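Local coordinates for adenosine monophosphate-protein transferase vopS (Vibrio parahaemolyticus, PDB 3LET) that transfers AMP from ATP to a threonine of host Rho GTPases such as RhoA, Rac and Cdc42, which blocks effector binding and inhibits actin assembly in infected cells, at residues L205-L210 against G240-L245; K52-K55 against E60-Q63; V96-D101 against N118-V123; W175-S180 against N185-I190. All coordinates share one frame; numbering follows the deposited sequence.

Contact 1 (L205-L210 against G240-L245)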
loop_
_atom_site.group_PDB
_atom_site.type_symbol
_atom_site.label_atom_id
_atom_site.label_comp_id
_atom_site.label_asym_id
_atom_site.label_seq_id
_atom_site.Cartn_x
_atom_site.Cartn_y
_atom_site.Cartn_z
ATOM N N LEU A 205 10.214 -11.670 -1.169
ATOM C CA LEU A 205 9.856 -10.981 0.073
ATOM C C LEU A 205 10.563 -9.639 0.095
ATOM O O LEU A 205 11.376 -9.336 0.986
ATOM C CB LEU A 205 10.279 -11.816 1.283
ATOM C CG LEU A 205 9.624 -13.201 1.242
ATOM C CD1 LEU A 205 9.975 -14.000 2.505
ATOM C CD2 LEU A 205 8.134 -13.113 1.080
ATOM N N ASN A 206 10.289 -8.859 -0.940
ATOM C CA ASN A 206 11.022 -7.632 -1.185
ATOM C C ASN A 206 10.093 -6.785 -2.051
ATOM O O ASN A 206 9.830 -7.139 -3.198
ATOM C CB ASN A 206 12.348 -7.971 -1.876
ATOM C CG ASN A 206 13.145 -6.741 -2.250
ATOM O OD1 ASN A 206 12.599 -5.797 -2.804
ATOM N ND2 ASN A 206 14.444 -6.747 -1.943
ATOM N N MET A 207 9.564 -5.675 -1.511
ATOM C CA MET A 207 8.509 -4.956 -2.226
ATOM C C MET A 207 9.062 -4.325 -3.505
ATOM O O MET A 207 8.339 -4.224 -4.511
ATOM C CB MET A 207 7.871 -3.887 -1.303
ATOM C CG MET A 207 6.670 -3.173 -1.883
ATOM S SD MET A 207 5.322 -4.323 -2.223
ATOM C CE MET A 207 4.156 -3.245 -3.047
ATOM N N ASP A 208 10.319 -3.898 -3.483
ATOM C CA ASP A 208 10.913 -3.327 -4.698
ATOM C C ASP A 208 10.909 -4.384 -5.810
ATOM O O ASP A 208 10.573 -4.097 -6.963
ATOM C CB ASP A 208 12.349 -2.890 -4.455
ATOM C CG ASP A 208 12.447 -1.526 -3.798
ATOM O OD1 ASP A 208 11.436 -0.803 -3.772
ATOM O OD2 ASP A 208 13.550 -1.171 -3.322
ATOM N N ASN A 209 11.285 -5.606 -5.466
ATOM C CA ASN A 209 11.286 -6.679 -6.464
ATOM C C ASN A 209 9.879 -6.937 -6.985
ATOM O O ASN A 209 9.681 -7.213 -8.166
ATOM C CB ASN A 209 11.861 -7.975 -5.894
ATOM C CG ASN A 209 13.366 -7.906 -5.684
ATOM O OD1 ASN A 209 14.030 -6.953 -6.094
ATOM N ND2 ASN A 209 13.908 -8.916 -5.024
ATOM N N LEU A 210 8.898 -6.889 -6.096
ATOM C CA LEU A 210 7.514 -7.114 -6.527
ATOM C C LEU A 210 7.027 -5.977 -7.425
ATOM O O LEU A 210 6.254 -6.191 -8.357
ATOM C CB LEU A 210 6.561 -7.234 -5.341
ATOM C CG LEU A 210 6.733 -8.425 -4.407
ATOM C CD1 LEU A 210 5.449 -8.585 -3.567
ATOM C CD2 LEU A 210 7.003 -9.686 -5.186
ATOM N N GLY A 240 -1.682 3.037 1.782
ATOM C CA GLY A 240 -1.852 2.163 2.925
ATOM C C GLY A 240 -1.769 0.698 2.524
ATOM O O GLY A 240 -1.101 -0.089 3.165
ATOM N N GLY A 241 -2.460 0.312 1.464
ATOM C CA GLY A 241 -2.431 -1.097 1.065
ATOM C C GLY A 241 -1.043 -1.576 0.613
ATOM O O GLY A 241 -0.595 -2.661 0.952
ATOM N N GLU A 242 -0.356 -0.740 -0.147
ATOM C CA GLU A 242 0.992 -1.045 -0.565
ATOM C C GLU A 242 1.893 -1.133 0.658
ATOM O O GLU A 242 2.744 -2.006 0.728
ATOM C CB GLU A 242 1.490 0.015 -1.536
ATOM C CG GLU A 242 2.966 -0.110 -1.876
ATOM C CD GLU A 242 3.415 1.030 -2.788
ATOM O OE1 GLU A 242 3.576 0.775 -3.992
ATOM O OE2 GLU A 242 3.566 2.184 -2.317
ATOM N N GLY A 243 1.711 -0.243 1.631
ATOM C CA GLY A 243 2.557 -0.290 2.831
ATOM C C GLY A 243 2.339 -1.593 3.638
ATOM O O GLY A 243 3.266 -2.178 4.187
ATOM N N MET A 244 1.094 -2.028 3.713
ATOM C CA MET A 244 0.766 -3.268 4.447
ATOM C C MET A 244 1.372 -4.474 3.726
ATOM O O MET A 244 1.915 -5.380 4.369
ATOM C CB MET A 244 -0.753 -3.425 4.568
ATOM C CG MET A 244 -1.428 -2.507 5.615
ATOM S SD MET A 244 -0.724 -2.641 7.258
ATOM C CE MET A 244 -1.462 -4.183 7.883
ATOM N N LEU A 245 1.294 -4.502 2.394
ATOM C CA LEU A 245 1.912 -5.617 1.656
ATOM C C LEU A 245 3.431 -5.649 1.932
ATOM O O LEU A 245 4.049 -6.711 2.162
ATOM C CB LEU A 245 1.659 -5.473 0.148
ATOM C CG LEU A 245 2.352 -6.534 -0.711
ATOM C CD1 LEU A 245 1.974 -7.922 -0.213
ATOM C CD2 LEU A 245 1.965 -6.336 -2.192
#
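Met207 reaches from the first turn of helix 207-217 to Glu242 and Leu245 of helix 238-255, within the all-helical Fic (Fido) domain. The contact itself is apolar. The methionine chain runs out from the backbone with chi1 -174° and then bends at chi2, 62°, bringing its thioether across both partners at about a right angle. Its methyl CE lies 3.6 Å from Glu242 CG, so it meets the aliphatic stem of the glutamate more closely than the carboxylate. Its SD settles against the branched end of Leu245, 3.9 Å from Leu245 CD2. Leu210, one helical turn later, adds a looser touch from CD1 to Leu245 CD2 at 4.4 Å. A long, flexible methionine suits backbones this far apart, and Phe277 of the Fic signature loop packs on Met207, Leu210 and Leu245 alike. Polar interactions secure the start of the helix. Glu250, farther along helix 238-255, accepts a hydrogen bond from Met207 N, tying the two helices together. Asn206, an amide residue well suited to the N-cap, accepts from Asn209 N through OD1 over 3.0 Å; the bond is nearly straight, with the donor standing above the plane of the side-chain carbonyl.

Contact 2 (K52-K55 against E60-Q63)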
loop_
_atom_site.group_PDB
_atom_site.type_symbol
_atom_site.label_atom_id
_atom_site.label_comp_id
_atom_site.label_asym_id
_atom_site.label_seq_id
_atom_site.Cartn_x
_atom_site.Cartn_y
_atom_site.Cartn_z
ATOM N N LYS A 52 -1.945 41.440 3.195
ATOM C CA LYS A 52 -1.137 41.730 2.019
ATOM C C LYS A 52 -0.009 40.717 1.946
ATOM O O LYS A 52 0.367 40.238 0.881
ATOM C CB LYS A 52 -0.576 43.146 2.088
ATOM C CG LYS A 52 0.500 43.441 1.055
ATOM C CD LYS A 52 0.827 44.931 1.072
ATOM C CE LYS A 52 1.902 45.316 0.081
ATOM N NZ LYS A 52 2.192 46.779 0.184
ATOM N N MET A 53 0.518 40.395 3.113
ATOM C CA MET A 53 1.586 39.426 3.253
ATOM C C MET A 53 1.110 38.064 2.768
ATOM O O MET A 53 1.792 37.389 2.007
ATOM C CB MET A 53 2.002 39.376 4.714
ATOM C CG MET A 53 3.322 38.733 4.951
ATOM S SD MET A 53 2.962 37.014 5.167
ATOM C CE MET A 53 4.531 36.434 5.827
ATOM N N VAL A 54 -0.088 37.679 3.184
ATOM C CA VAL A 54 -0.678 36.418 2.744
ATOM C C VAL A 54 -0.815 36.354 1.224
ATOM O O VAL A 54 -0.579 35.313 0.624
ATOM C CB VAL A 54 -2.047 36.172 3.444
ATOM C CG1 VAL A 54 -2.808 35.043 2.788
ATOM C CG2 VAL A 54 -1.821 35.889 4.937
ATOM N N LYS A 55 -1.198 37.454 0.591
ATOM C CA LYS A 55 -1.272 37.461 -0.873
ATOM C C LYS A 55 0.106 37.435 -1.536
ATOM O O LYS A 55 0.334 36.694 -2.491
ATOM C CB LYS A 55 -2.022 38.692 -1.377
ATOM C CG LYS A 55 -3.483 38.729 -1.004
ATOM C CD LYS A 55 -3.974 40.164 -0.904
ATOM C CE LYS A 55 -5.410 40.243 -0.400
ATOM N NZ LYS A 55 -6.400 39.789 -1.412
ATOM N N GLU A 60 4.584 30.231 -1.115
ATOM C CA GLU A 60 5.365 29.723 -0.004
ATOM C C GLU A 60 4.489 29.373 1.199
ATOM O O GLU A 60 4.704 28.358 1.873
ATOM C CB GLU A 60 6.435 30.725 0.418
ATOM C CG GLU A 60 7.382 30.136 1.432
ATOM C CD GLU A 60 8.500 31.066 1.828
ATOM O OE1 GLU A 60 8.667 32.134 1.189
ATOM O OE2 GLU A 60 9.213 30.713 2.788
ATOM N N LEU A 61 3.477 30.181 1.464
ATOM C CA LEU A 61 2.627 29.902 2.612
ATOM C C LEU A 61 1.882 28.583 2.440
ATOM O O LEU A 61 1.650 27.873 3.406
ATOM C CB LEU A 61 1.639 31.040 2.828
ATOM C CG LEU A 61 2.321 32.309 3.360
ATOM C CD1 LEU A 61 1.336 33.479 3.301
ATOM C CD2 LEU A 61 2.847 32.164 4.803
ATOM N N SER A 62 1.500 28.271 1.210
ATOM C CA SER A 62 0.871 26.986 0.948
ATOM C C SER A 62 1.841 25.833 1.264
ATOM O O SER A 62 1.452 24.835 1.859
ATOM C CB SER A 62 0.418 26.902 -0.511
ATOM O OG SER A 62 -0.204 25.653 -0.759
ATOM N N GLN A 63 3.097 25.966 0.850
ATOM C CA GLN A 63 4.116 24.942 1.136
ATOM C C GLN A 63 4.304 24.770 2.639
ATOM O O GLN A 63 4.336 23.647 3.156
ATOM C CB GLN A 63 5.464 25.328 0.522
ATOM C CG GLN A 63 5.478 25.331 -1.014
ATOM C CD GLN A 63 6.752 25.956 -1.585
ATOM O OE1 GLN A 63 7.260 26.943 -1.057
ATOM N NE2 GLN A 63 7.272 25.374 -2.658
#
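Leu61 is the residue of 60-63 that meets Met53 and Val54, but the segment starts with Glu60, whose carboxylate serves other partners: OE2 forms a salt bridge with Arg17 and accepts a hydrogen bond from His26. A charged residue can be buried here because those donors answer it. At Leu61 the side chain turns toward helix 51-56, CG standing anti to the carbonyl carbon with chi1 -71°. Its CD1 presses on main chain more than on side chains, lying 3.6 Å from Val54 CA and 3.8 Å from Val54 O. Met53 SD and Val54 CG2 touch the same methyl more loosely, each 4.3 Å from Leu61 CD1. Helices 51-56 and 58-75 are consecutive, with a single residue between them, so Leu61 packs between two closely linked helices of the helical N-terminal domain. A branched leucine suits that place, because Leu30, Phe31, Phe46, Leu49 and Val106 also pack on it. Asp50, inferred by similarity to bind ATP, accepts from Met53 N at the start of the shorter helix. Next along the segment, exposed Ser62 touches Val106. Gln63 then turns toward helix 14-18, where its OE1 accepts a hydrogen bond from Gln14 NE2.

Contact 3 (V96-D101 against N118-V123)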
loop_
_atom_site.group_PDB
_atom_site.type_symbol
_atom_site.label_atom_id
_atom_site.label_comp_id
_atom_site.label_asym_id
_atom_site.label_seq_id
_atom_site.Cartn_x
_atom_site.Cartn_y
_atom_site.Cartn_z
ATOM N N VAL A 96 0.980 13.452 3.630
ATOM C CA VAL A 96 1.022 14.559 2.663
ATOM C C VAL A 96 -0.212 14.611 1.789
ATOM O O VAL A 96 -0.752 15.702 1.530
ATOM C CB VAL A 96 2.256 14.441 1.731
ATOM C CG1 VAL A 96 2.198 15.508 0.651
ATOM C CG2 VAL A 96 3.532 14.574 2.568
ATOM N N ARG A 97 -0.675 13.443 1.319
ATOM C CA ARG A 97 -1.859 13.416 0.433
ATOM C C ARG A 97 -3.154 13.752 1.174
ATOM O O ARG A 97 -4.037 14.420 0.619
ATOM C CB ARG A 97 -2.022 12.032 -0.236
ATOM C CG ARG A 97 -0.899 11.663 -1.170
ATOM C CD ARG A 97 -0.594 12.767 -2.167
ATOM N NE ARG A 97 -1.634 12.903 -3.183
ATOM C CZ ARG A 97 -1.571 12.386 -4.409
ATOM N NH1 ARG A 97 -0.515 11.679 -4.793
ATOM N NH2 ARG A 97 -2.575 12.582 -5.256
ATOM N N VAL A 98 -3.271 13.303 2.425
ATOM C CA VAL A 98 -4.448 13.606 3.232
ATOM C C VAL A 98 -4.473 15.103 3.527
ATOM O O VAL A 98 -5.521 15.746 3.445
ATOM C CB VAL A 98 -4.447 12.742 4.515
ATOM C CG1 VAL A 98 -5.419 13.271 5.587
ATOM C CG2 VAL A 98 -4.815 11.273 4.125
ATOM N N VAL A 99 -3.312 15.663 3.840
ATOM C CA VAL A 99 -3.221 17.122 4.105
ATOM C C VAL A 99 -3.596 17.918 2.863
ATOM O O VAL A 99 -4.307 18.932 2.932
ATOM C CB VAL A 99 -1.795 17.527 4.541
ATOM C CG1 VAL A 99 -1.612 19.089 4.481
ATOM C CG2 VAL A 99 -1.543 17.032 5.929
ATOM N N LYS A 100 -3.127 17.470 1.709
ATOM C CA LYS A 100 -3.501 18.136 0.462
ATOM C C LYS A 100 -4.999 18.076 0.256
ATOM O O LYS A 100 -5.595 19.034 -0.242
ATOM C CB LYS A 100 -2.754 17.528 -0.751
ATOM C CG LYS A 100 -1.281 17.952 -0.804
ATOM C CD LYS A 100 -0.518 17.278 -1.942
ATOM C CE LYS A 100 0.925 17.773 -2.029
ATOM N NZ LYS A 100 1.021 19.148 -2.590
ATOM N N ASP A 101 -5.620 16.961 0.629
ATOM C CA ASP A 101 -7.037 16.753 0.308
ATOM C C ASP A 101 -7.960 17.359 1.338
ATOM O O ASP A 101 -9.047 17.803 0.996
ATOM C CB ASP A 101 -7.372 15.257 0.213
ATOM C CG ASP A 101 -6.831 14.618 -1.062
ATOM O OD1 ASP A 101 -6.326 15.374 -1.921
ATOM O OD2 ASP A 101 -6.917 13.371 -1.204
ATOM N N ASN A 118 -8.196 17.868 13.559
ATOM C CA ASN A 118 -9.135 16.910 14.117
ATOM C C ASN A 118 -9.802 16.079 13.051
ATOM O O ASN A 118 -9.922 14.873 13.200
ATOM C CB ASN A 118 -10.195 17.634 14.954
ATOM C CG ASN A 118 -9.654 18.106 16.278
ATOM O OD1 ASN A 118 -8.517 17.806 16.633
ATOM N ND2 ASN A 118 -10.470 18.836 17.027
ATOM N N GLN A 119 -10.233 16.713 11.965
ATOM C CA GLN A 119 -10.854 15.988 10.867
ATOM C C GLN A 119 -9.887 14.987 10.258
ATOM O O GLN A 119 -10.276 13.874 9.930
ATOM C CB GLN A 119 -11.363 16.946 9.791
ATOM C CG GLN A 119 -12.537 17.796 10.281
ATOM C CD GLN A 119 -12.876 18.930 9.348
ATOM O OE1 GLN A 119 -11.991 19.583 8.803
ATOM N NE2 GLN A 119 -14.167 19.177 9.164
ATOM N N MET A 120 -8.633 15.388 10.096
ATOM C CA MET A 120 -7.641 14.492 9.508
ATOM C C MET A 120 -7.285 13.326 10.440
ATOM O O MET A 120 -6.938 12.236 9.982
ATOM C CB MET A 120 -6.410 15.267 9.067
ATOM C CG MET A 120 -6.711 16.108 7.834
ATOM S SD MET A 120 -5.283 16.946 7.173
ATOM C CE MET A 120 -4.769 17.930 8.568
ATOM N N GLN A 121 -7.365 13.527 11.748
ATOM C CA GLN A 121 -7.185 12.380 12.648
ATOM C C GLN A 121 -8.309 11.384 12.471
ATOM O O GLN A 121 -8.084 10.173 12.595
ATOM C CB GLN A 121 -7.100 12.818 14.113
ATOM C CG GLN A 121 -5.775 13.500 14.423
ATOM C CD GLN A 121 -5.694 14.004 15.846
ATOM O OE1 GLN A 121 -5.340 13.263 16.775
ATOM N NE2 GLN A 121 -6.045 15.265 16.033
ATOM N N ALA A 122 -9.523 11.854 12.197
ATOM C CA ALA A 122 -10.598 10.897 11.917
ATOM C C ALA A 122 -10.335 10.151 10.599
ATOM O O ALA A 122 -10.602 8.955 10.496
ATOM C CB ALA A 122 -11.977 11.604 11.899
ATOM N N VAL A 123 -9.789 10.839 9.591
ATOM C CA VAL A 123 -9.463 10.175 8.330
ATOM C C VAL A 123 -8.412 9.093 8.596
ATOM O O VAL A 123 -8.572 7.972 8.161
ATOM C CB VAL A 123 -8.943 11.171 7.264
ATOM C CG1 VAL A 123 -8.354 10.422 6.053
ATOM C CG2 VAL A 123 -10.071 12.126 6.829
#
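Val98 and Met120 slide past each other in opposite directions at the tight centre of this crossing, Val98 CG1 lying 3.8 Å from Met120 CG. The methionine then bends at chi3, -59°, and its sulfur slips in beside the next residue of the other helix: Met120 SD is 3.7 Å from Val99 CA and 3.9 Å from Val99 CG2. Val99 therefore takes part although its side chain starts out away from the partner helix. Val98 also meets Val123 tip to tip, CG1 to CG1 at 4.1 Å. Here helices 88-102 and 113-139 of the N-terminal domain cross, away from the inferred ATP site, their segment axes no nearer than 10.6 Å and at 131°; a long, pliable methionine spans that spacing and compact valines pack around it. The other flanks are polar and more open. Lys100 and Asp101 on one helix, Asn118 and Gln119 on the other, lie at the surface, where they can meet solvent; Lys100 forms a salt bridge with Glu66. Arg97 makes a cation-pi contact with Tyr225. The pair is closed on one flank by helix 58-75, whose Met69 touches Val99 and Met120, while Tyr225 packs on Val98 and Pro228 on Val123.

Contact 4 (W175-S180 against N185-I190)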
loop_
_atom_site.group_PDB
_atom_site.type_symbol
_atom_site.label_atom_id
_atom_site.label_comp_id
_atom_site.label_asym_id
_atom_site.label_seq_id
_atom_site.Cartn_x
_atom_site.Cartn_y
_atom_site.Cartn_z
ATOM N N TRP A 175 -3.096 -21.813 -15.633
ATOM C CA TRP A 175 -3.982 -21.448 -14.534
ATOM C C TRP A 175 -4.038 -19.936 -14.438
ATOM O O TRP A 175 -5.118 -19.361 -14.364
ATOM C CB TRP A 175 -3.472 -22.037 -13.228
ATOM C CG TRP A 175 -4.254 -21.571 -12.022
ATOM C CD1 TRP A 175 -5.572 -21.859 -11.700
ATOM C CD2 TRP A 175 -3.742 -20.784 -10.960
ATOM N NE1 TRP A 175 -5.895 -21.264 -10.494
ATOM C CE2 TRP A 175 -4.789 -20.610 -10.022
ATOM C CE3 TRP A 175 -2.487 -20.214 -10.697
ATOM C CZ2 TRP A 175 -4.617 -19.861 -8.863
ATOM C CZ3 TRP A 175 -2.327 -19.483 -9.537
ATOM C CH2 TRP A 175 -3.384 -19.309 -8.649
ATOM N N ILE A 176 -2.876 -19.301 -14.449
ATOM C CA ILE A 176 -2.841 -17.833 -14.354
ATOM C C ILE A 176 -3.560 -17.212 -15.566
ATOM O O ILE A 176 -4.383 -16.310 -15.430
ATOM C CB ILE A 176 -1.383 -17.315 -14.277
ATOM C CG1 ILE A 176 -0.658 -17.901 -13.057
ATOM C CG2 ILE A 176 -1.374 -15.768 -14.178
ATOM C CD1 ILE A 176 0.865 -17.700 -13.093
ATOM N N ILE A 177 -3.230 -17.706 -16.757
ATOM C CA ILE A 177 -3.758 -17.165 -18.000
ATOM C C ILE A 177 -5.268 -17.266 -17.994
ATOM O O ILE A 177 -5.956 -16.318 -18.369
ATOM C CB ILE A 177 -3.171 -17.913 -19.228
ATOM C CG1 ILE A 177 -1.721 -17.472 -19.448
ATOM C CG2 ILE A 177 -4.008 -17.642 -20.512
ATOM C CD1 ILE A 177 -0.879 -18.420 -20.384
ATOM N N ASN A 178 -5.792 -18.402 -17.531
ATOM C CA ASN A 178 -7.233 -18.623 -17.508
ATOM C C ASN A 178 -7.955 -17.734 -16.508
ATOM O O ASN A 178 -9.038 -17.194 -16.793
ATOM C CB ASN A 178 -7.534 -20.075 -17.162
ATOM C CG ASN A 178 -9.011 -20.379 -17.209
ATOM O OD1 ASN A 178 -9.604 -20.453 -18.281
ATOM N ND2 ASN A 178 -9.614 -20.537 -16.045
ATOM N N ALA A 179 -7.336 -17.547 -15.353
ATOM C CA ALA A 179 -7.921 -16.716 -14.312
ATOM C C ALA A 179 -7.984 -15.234 -14.722
ATOM O O ALA A 179 -8.884 -14.503 -14.282
ATOM C CB ALA A 179 -7.149 -16.894 -12.999
ATOM N N SER A 180 -7.043 -14.787 -15.554
ATOM C CA SER A 180 -7.005 -13.395 -16.026
ATOM C C SER A 180 -7.707 -13.248 -17.373
ATOM O O SER A 180 -7.717 -12.148 -17.951
ATOM C CB SER A 180 -5.552 -12.912 -16.221
ATOM O OG SER A 180 -4.674 -13.420 -15.231
ATOM N N ASN A 185 -0.624 -11.978 -27.027
ATOM C CA ASN A 185 0.648 -11.490 -26.529
ATOM C C ASN A 185 0.704 -11.335 -24.994
ATOM O O ASN A 185 1.736 -11.572 -24.366
ATOM C CB ASN A 185 0.944 -10.170 -27.239
ATOM C CG ASN A 185 1.985 -9.361 -26.538
ATOM O OD1 ASN A 185 1.678 -8.341 -25.922
ATOM N ND2 ASN A 185 3.231 -9.814 -26.602
ATOM N N ASP A 186 -0.413 -10.939 -24.399
ATOM C CA ASP A 186 -0.529 -10.786 -22.941
ATOM C C ASP A 186 -0.305 -12.152 -22.269
ATOM O O ASP A 186 0.421 -12.281 -21.272
ATOM C CB ASP A 186 -1.931 -10.234 -22.641
ATOM C CG ASP A 186 -2.218 -10.054 -21.151
ATOM O OD1 ASP A 186 -1.310 -9.661 -20.395
ATOM O OD2 ASP A 186 -3.392 -10.254 -20.751
ATOM N N ALA A 187 -0.907 -13.191 -22.833
ATOM C CA ALA A 187 -0.746 -14.531 -22.255
ATOM C C ALA A 187 0.689 -15.021 -22.408
ATOM O O ALA A 187 1.229 -15.677 -21.525
ATOM C CB ALA A 187 -1.720 -15.526 -22.927
ATOM N N GLU A 188 1.307 -14.738 -23.553
ATOM C CA GLU A 188 2.700 -15.091 -23.738
ATOM C C GLU A 188 3.615 -14.406 -22.722
ATOM O O GLU A 188 4.607 -14.987 -22.269
ATOM C CB GLU A 188 3.168 -14.706 -25.155
ATOM C CG GLU A 188 2.525 -15.501 -26.248
ATOM C CD GLU A 188 3.161 -15.213 -27.587
ATOM O OE1 GLU A 188 3.566 -14.050 -27.808
ATOM O OE2 GLU A 188 3.265 -16.147 -28.410
ATOM N N ASN A 189 3.291 -13.175 -22.365
ATOM C CA ASN A 189 4.097 -12.433 -21.385
ATOM C C ASN A 189 3.985 -13.097 -20.006
ATOM O O ASN A 189 4.971 -13.266 -19.293
ATOM C CB ASN A 189 3.611 -10.980 -21.293
ATOM C CG ASN A 189 4.460 -10.128 -20.352
ATOM O OD1 ASN A 189 5.684 -10.123 -20.434
ATOM N ND2 ASN A 189 3.798 -9.374 -19.477
ATOM N N ILE A 190 2.765 -13.464 -19.630
ATOM C CA ILE A 190 2.548 -14.176 -18.360
ATOM C C ILE A 190 3.414 -15.446 -18.321
ATOM O O ILE A 190 4.090 -15.721 -17.329
ATOM C CB ILE A 190 1.072 -14.549 -18.196
ATOM C CG1 ILE A 190 0.251 -13.281 -17.924
ATOM C CG2 ILE A 190 0.904 -15.584 -17.073
ATOM C CD1 ILE A 190 -1.278 -13.444 -18.105
#
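Ile177 meets the peptide group of Ala187 from one face, its CD1 approaching obliquely from above the plane to lie 3.6 Å from Ala187 O. That oxygen also accepts a hydrogen bond from Thr191 OG1. A second flat group, the carbonyl of Ile176, receives two donors: Ser180 N and Ser180 OG, the hydroxyl 2.9 Å from Ile176 O and 36° out of the carbonyl plane. The indole of Trp175 serves a different interface, with Phe160 edge-to-face and the rings of Tyr289 and Phe299 meeting it at inclined angles. Between the segments the packing is aliphatic. Ile177 CG2 lies 3.9 Å from Ala187 CB, and the small alanine lets the backbones close to 5.8 Å between Ile177 CA and Ala187 CA. Helices 168-179 and 184-199 thus form a helical hairpin, running roughly antiparallel at 144°. Deeper in it, Ile190 directs CG2 onto Ile176 CG2 at 3.7 Å; with chi1 -71° this methyl stands anti to the backbone N. Beta-branched isoleucines suit such an interface, offering a methyl close to the main chain and a longer arm beyond. The hairpin borders helix 281-295 of the Fic motif: Asp186 forms a salt bridge with Arg283, and the Ile176 side chain lies about 4 Å from that of Arg286, inferred by similarity to bind ATP.

Overall arrangement
Along the chain the order is contact 2, contact 3, contact 4, contact 1, each closing before the next opens. Contacts 2 and 3 share the N-terminal domain, with centres 21 Å apart, and helix 58-75 joins them by contributing a segment to one and packing on the other. Contacts 4 and 1 use the successive helices 184-199 and 207-217; their centres are 23 Å apart, and both touch helix 281-295, which carries residues inferred by similarity to bind ATP. Contacts 2 and 4 lie 53 Å apart between centres, on opposite sides of the chain's centre. The elongated, largely helical molecule thus places contact 1 near its middle, 23 Å from contact 3 and beside the inferred ATP site.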